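Local coordinates for hypothetical protein (Pseudomonas syringae pv. tomato, PDB 2PAG), which is of unknown function but belongs to the SMI1/KNR4 (SUKH) family and binds calcium ions, at residues L8-P22 with F45-L57. Residues are numbered along the deposited sequence; the frame is centred on the assembly and turned at random.
Sequences LREANEPVPVPLELP and FLLTVSDVVYGSL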
loop_
_atom_site.group_PDB
_atom_site.type_symbol
_atom_site.label_atom_id
_atom_site.label_comp_id
_atom_site.label_asym_id
_atom_site.label_seq_id
_atom_site.Cartn_x
_atom_site.Cartn_y
_atom_site.Cartn_z
ATOM N N LEU A 8 4.673 12.931 5.070
ATOM C CA LEU A 8 4.903 12.229 3.812
ATOM C C LEU A 8 4.873 13.168 2.612
ATOM O O LEU A 8 5.765 13.128 1.760
ATOM C CB LEU A 8 3.862 11.123 3.620
ATOM C CG LEU A 8 4.130 9.789 4.313
ATOM C CD1 LEU A 8 2.899 8.907 4.185
ATOM C CD2 LEU A 8 5.351 9.119 3.689
ATOM N N ARG A 9 3.854 14.020 2.553
ATOM C CA ARG A 9 3.703 14.950 1.442
ATOM C C ARG A 9 4.906 15.869 1.295
ATOM O O ARG A 9 5.390 16.094 0.188
ATOM C CB ARG A 9 2.447 15.804 1.629
ATOM C CG ARG A 9 1.163 15.019 1.828
ATOM C CD ARG A 9 0.782 14.240 0.603
ATOM N NE ARG A 9 0.774 15.065 -0.604
ATOM C CZ ARG A 9 0.219 14.687 -1.751
ATOM N NH1 ARG A 9 -0.378 13.506 -1.837
ATOM N NH2 ARG A 9 0.282 15.474 -2.818
ATOM N N GLU A 10 5.389 16.398 2.412
ATOM C CA GLU A 10 6.524 17.309 2.380
ATOM C C GLU A 10 7.864 16.602 2.157
ATOM O O GLU A 10 8.853 17.238 1.779
ATOM C CB GLU A 10 6.535 18.148 3.666
ATOM C CG GLU A 10 5.342 19.098 3.732
ATOM C CD GLU A 10 5.337 20.023 4.942
ATOM O OE1 GLU A 10 6.336 20.066 5.689
ATOM O OE2 GLU A 10 4.311 20.715 5.132
ATOM N N ALA A 11 7.893 15.289 2.364
ATOM C CA ALA A 11 9.123 14.530 2.165
ATOM C C ALA A 11 9.176 13.952 0.757
ATOM O O ALA A 11 10.185 13.356 0.362
ATOM C CB ALA A 11 9.224 13.407 3.189
ATOM N N ASN A 12 8.090 14.134 0.005
ATOM C CA ASN A 12 7.997 13.614 -1.359
ATOM C C ASN A 12 9.209 13.962 -2.205
ATOM O O ASN A 12 9.606 15.127 -2.295
ATOM C CB ASN A 12 6.747 14.138 -2.066
ATOM C CG ASN A 12 6.648 13.636 -3.495
ATOM O OD1 ASN A 12 6.493 12.439 -3.729
ATOM N ND2 ASN A 12 6.755 14.549 -4.460
ATOM N N GLU A 13 9.778 12.946 -2.845
ATOM C CA GLU A 13 10.960 13.134 -3.676
ATOM C C GLU A 13 10.615 13.320 -5.150
ATOM O O GLU A 13 9.814 12.573 -5.719
ATOM C CB GLU A 13 11.891 11.935 -3.513
ATOM C CG GLU A 13 12.197 11.581 -2.069
ATOM C CD GLU A 13 12.969 10.283 -1.945
ATOM O OE1 GLU A 13 12.968 9.497 -2.918
ATOM O OE2 GLU A 13 13.566 10.038 -0.878
ATOM N N PRO A 14 11.227 14.319 -5.796
ATOM C CA PRO A 14 10.937 14.543 -7.211
ATOM C C PRO A 14 11.377 13.383 -8.093
ATOM O O PRO A 14 12.409 12.750 -7.841
ATOM C CB PRO A 14 11.697 15.833 -7.519
ATOM C CG PRO A 14 12.843 15.794 -6.558
ATOM C CD PRO A 14 12.183 15.318 -5.288
ATOM N N VAL A 15 10.571 13.099 -9.111
ATOM C CA VAL A 15 10.855 12.040 -10.076
ATOM C C VAL A 15 10.512 12.590 -11.458
ATOM O O VAL A 15 9.819 13.604 -11.569
ATOM C CB VAL A 15 10.019 10.760 -9.802
ATOM C CG1 VAL A 15 10.494 10.094 -8.518
ATOM C CG2 VAL A 15 8.542 11.099 -9.717
ATOM N N PRO A 16 10.998 11.942 -12.530
ATOM C CA PRO A 16 10.724 12.403 -13.897
ATOM C C PRO A 16 9.237 12.563 -14.194
ATOM O O PRO A 16 8.798 13.617 -14.658
ATOM C CB PRO A 16 11.372 11.322 -14.759
ATOM C CG PRO A 16 12.523 10.875 -13.912
ATOM C CD PRO A 16 11.872 10.755 -12.551
ATOM N N VAL A 17 8.472 11.508 -13.930
ATOM C CA VAL A 17 7.037 11.524 -14.158
ATOM C C VAL A 17 6.347 11.379 -12.809
ATOM O O VAL A 17 6.318 10.295 -12.234
ATOM C CB VAL A 17 6.592 10.359 -15.067
ATOM C CG1 VAL A 17 5.096 10.434 -15.307
ATOM C CG2 VAL A 17 7.343 10.410 -16.386
ATOM N N PRO A 18 5.805 12.483 -12.278
ATOM C CA PRO A 18 5.117 12.455 -10.986
ATOM C C PRO A 18 3.987 11.431 -10.948
ATOM O O PRO A 18 3.295 11.204 -11.946
ATOM C CB PRO A 18 4.600 13.887 -10.847
ATOM C CG PRO A 18 5.660 14.681 -11.552
ATOM C CD PRO A 18 5.882 13.858 -12.798
ATOM N N LEU A 19 3.807 10.805 -9.791
ATOM C CA LEU A 19 2.742 9.828 -9.624
ATOM C C LEU A 19 1.421 10.574 -9.443
ATOM O O LEU A 19 1.401 11.706 -8.947
ATOM C CB LEU A 19 3.004 8.969 -8.391
ATOM C CG LEU A 19 4.309 8.185 -8.329
ATOM C CD1 LEU A 19 4.331 7.375 -7.039
ATOM C CD2 LEU A 19 4.422 7.264 -9.530
ATOM N N GLU A 20 0.325 9.936 -9.839
ATOM C CA GLU A 20 -0.993 10.543 -9.717
ATOM C C GLU A 20 -1.742 10.005 -8.511
ATOM O O GLU A 20 -1.578 8.847 -8.133
ATOM C CB GLU A 20 -1.817 10.286 -10.976
ATOM C CG GLU A 20 -1.195 10.848 -12.243
ATOM C CD GLU A 20 -2.077 10.653 -13.458
ATOM O OE1 GLU A 20 -2.514 9.506 -13.698
ATOM O OE2 GLU A 20 -2.328 11.648 -14.177
ATOM N N LEU A 21 -2.555 10.864 -7.908
ATOM C CA LEU A 21 -3.353 10.481 -6.753
ATOM C C LEU A 21 -4.727 10.079 -7.293
ATOM O O LEU A 21 -5.314 10.792 -8.106
ATOM C CB LEU A 21 -3.475 11.673 -5.796
ATOM C CG LEU A 21 -3.995 11.408 -4.385
ATOM C CD1 LEU A 21 -3.035 10.470 -3.656
ATOM C CD2 LEU A 21 -4.131 12.729 -3.637
ATOM N N PRO A 22 -5.254 8.924 -6.857
ATOM C CA PRO A 22 -6.562 8.461 -7.327
ATOM C C PRO A 22 -7.732 9.155 -6.646
ATOM O O PRO A 22 -7.573 9.783 -5.603
ATOM C CB PRO A 22 -6.534 6.978 -6.986
ATOM C CG PRO A 22 -5.819 6.990 -5.657
ATOM C CD PRO A 22 -4.658 7.949 -5.923
ATOM N N PHE A 45 -5.368 6.006 2.940
ATOM C CA PHE A 45 -3.957 6.099 2.597
ATOM C C PHE A 45 -3.828 6.258 1.073
ATOM O O PHE A 45 -3.145 7.156 0.573
ATOM C CB PHE A 45 -3.262 4.818 3.070
ATOM C CG PHE A 45 -1.859 4.649 2.568
ATOM C CD1 PHE A 45 -0.777 5.101 3.321
ATOM C CD2 PHE A 45 -1.615 3.990 1.367
ATOM C CE1 PHE A 45 0.530 4.892 2.889
ATOM C CE2 PHE A 45 -0.302 3.773 0.921
ATOM C CZ PHE A 45 0.769 4.227 1.687
ATOM N N LEU A 46 -4.498 5.392 0.327
ATOM C CA LEU A 46 -4.429 5.474 -1.126
ATOM C C LEU A 46 -4.938 6.812 -1.673
ATOM O O LEU A 46 -4.383 7.356 -2.632
ATOM C CB LEU A 46 -5.220 4.326 -1.748
ATOM C CG LEU A 46 -4.653 2.927 -1.485
ATOM C CD1 LEU A 46 -5.607 1.880 -2.034
ATOM C CD2 LEU A 46 -3.277 2.792 -2.135
ATOM N N LEU A 47 -5.981 7.351 -1.054
ATOM C CA LEU A 47 -6.563 8.611 -1.515
ATOM C C LEU A 47 -5.804 9.860 -1.092
ATOM O O LEU A 47 -6.058 10.944 -1.625
ATOM C CB LEU A 47 -8.012 8.719 -1.028
ATOM C CG LEU A 47 -9.008 7.720 -1.614
ATOM C CD1 LEU A 47 -10.269 7.670 -0.760
ATOM C CD2 LEU A 47 -9.335 8.111 -3.054
ATOM N N THR A 48 -4.869 9.718 -0.157
ATOM C CA THR A 48 -4.131 10.871 0.346
ATOM C C THR A 48 -2.622 10.912 0.136
ATOM O O THR A 48 -2.043 11.997 0.054
ATOM C CB THR A 48 -4.385 11.051 1.852
ATOM O OG1 THR A 48 -3.881 9.916 2.569
ATOM C CG2 THR A 48 -5.859 11.167 2.113
ATOM N N VAL A 49 -1.973 9.754 0.057
ATOM C CA VAL A 49 -0.522 9.750 -0.105
ATOM C C VAL A 49 0.075 8.767 -1.114
ATOM O O VAL A 49 1.296 8.642 -1.188
ATOM C CB VAL A 49 0.177 9.524 1.264
ATOM C CG1 VAL A 49 -0.209 10.630 2.232
ATOM C CG2 VAL A 49 -0.207 8.178 1.852
ATOM N N SER A 50 -0.758 8.089 -1.907
ATOM C CA SER A 50 -0.210 7.122 -2.858
ATOM C C SER A 50 0.521 7.742 -4.051
ATOM O O SER A 50 0.981 7.021 -4.943
ATOM C CB SER A 50 -1.283 6.122 -3.336
ATOM O OG SER A 50 -2.293 6.706 -4.140
ATOM N N ASP A 51 0.631 9.070 -4.070
ATOM C CA ASP A 51 1.372 9.739 -5.140
ATOM C C ASP A 51 2.750 10.127 -4.607
ATOM O O ASP A 51 3.550 10.763 -5.300
ATOM C CB ASP A 51 0.621 10.985 -5.627
ATOM C CG ASP A 51 0.459 12.037 -4.545
ATOM O OD1 ASP A 51 0.331 11.664 -3.362
ATOM O OD2 ASP A 51 0.440 13.246 -4.882
ATOM N N VAL A 52 3.032 9.720 -3.375
ATOM C CA VAL A 52 4.299 10.032 -2.729
ATOM C C VAL A 52 5.438 9.052 -3.018
ATOM O O VAL A 52 5.250 7.822 -3.070
ATOM C CB VAL A 52 4.114 10.148 -1.187
ATOM C CG1 VAL A 52 5.460 10.313 -0.500
ATOM C CG2 VAL A 52 3.212 11.335 -0.868
ATOM N N VAL A 53 6.620 9.624 -3.227
ATOM C CA VAL A 53 7.838 8.870 -3.481
ATOM C C VAL A 53 8.769 9.197 -2.317
ATOM O O VAL A 53 9.067 10.371 -2.073
ATOM C CB VAL A 53 8.490 9.311 -4.809
ATOM C CG1 VAL A 53 9.766 8.528 -5.050
ATOM C CG2 VAL A 53 7.506 9.115 -5.957
ATOM N N TYR A 54 9.204 8.174 -1.582
ATOM C CA TYR A 54 10.094 8.388 -0.444
ATOM C C TYR A 54 10.832 7.143 0.041
ATOM O O TYR A 54 10.283 6.038 0.054
ATOM C CB TYR A 54 9.325 8.946 0.756
ATOM C CG TYR A 54 10.222 9.146 1.959
ATOM C CD1 TYR A 54 10.996 10.298 2.085
ATOM C CD2 TYR A 54 10.360 8.149 2.924
ATOM C CE1 TYR A 54 11.891 10.449 3.138
ATOM C CE2 TYR A 54 11.255 8.290 3.980
ATOM C CZ TYR A 54 12.018 9.442 4.079
ATOM O OH TYR A 54 12.913 9.588 5.114
ATOM N N GLY A 55 12.078 7.348 0.454
ATOM C CA GLY A 55 12.881 6.270 1.000
ATOM C C GLY A 55 13.202 5.092 0.107
ATOM O O GLY A 55 13.358 5.236 -1.107
ATOM N N SER A 56 13.294 3.917 0.728
ATOM C CA SER A 56 13.633 2.683 0.025
ATOM C C SER A 56 12.455 1.740 -0.196
ATOM O O SER A 56 12.653 0.575 -0.545
ATOM C CB SER A 56 14.725 1.929 0.791
ATOM O OG SER A 56 14.268 1.535 2.077
ATOM N N LEU A 57 11.240 2.229 0.027
ATOM C CA LEU A 57 10.040 1.418 -0.168
ATOM C C LEU A 57 9.086 2.124 -1.119
ATOM O O LEU A 57 8.941 3.341 -1.075
ATOM C CB LEU A 57 9.336 1.162 1.168
ATOM C CG LEU A 57 10.051 0.222 2.146
ATOM C CD1 LEU A 57 9.344 0.230 3.481
ATOM C CD2 LEU A 57 10.089 -1.182 1.578
HETATM O O HOH W 1 13.519 7.153 -2.892
HETATM O O HOH W 2 5.036 11.855 -7.329
HETATM O O HOH W 3 0.076 6.708 -7.556
HETATM O O HOH W 4 -7.923 11.471 -3.701
#
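Asn12 and Glu13 hold Val53 by both its backbone polar atoms. Asn12 OD1 accepts from Val53 N at 2.9 Å, in the plane of the amide and nearly straight (161° at the hydrogen), and Glu13 N donates to Val53 O at 2.8 Å. With Asn12 CG anti to the backbone N (chi1 179°), the side chain extends toward Val53. One residue on, the Glu13 carboxylate reaches Gly55: OE2 takes a weak bond from Gly55 N, while a water donates to both OE1 and Gly55 O. Arg9, its chain bent at chi2 and chi3, turns its guanidinium to the C-terminal part of helix 40-49. There NH1 donates to Thr48 O (2.9 Å) and forms a salt bridge with Asp51 OD1, and NH2 adds a weak bond to OD2; the two planes are 36° apart. Asp51 sits in the type I turn Val49-Val52; residues 8-22, leading out of helix 2-11, run alongside this turn and helix 40-49 within the SMI1/KNR4 fold, far from the calcium-binding residues. Three waters carry the polar backbone links of residues 19-22: one accepts from Leu19 N and donates to Asp51 O, a second donates to Glu20 O, also bonded by Thr63 OG1, and Ser50 O, a third to Pro22 O and Leu47 O. Direct packing accompanies them: Leu21 lays CD2 on Leu47 O (3.3 Å), and Pro22 sets CD against Leu46 O and Ser50 OG, themselves hydrogen-bonded. Val53 receives Val15, CG1 to CG1 tip to tip at 3.9 Å, and the Leu19 side chain, which crosses it at about a right angle, CD1 against CG2.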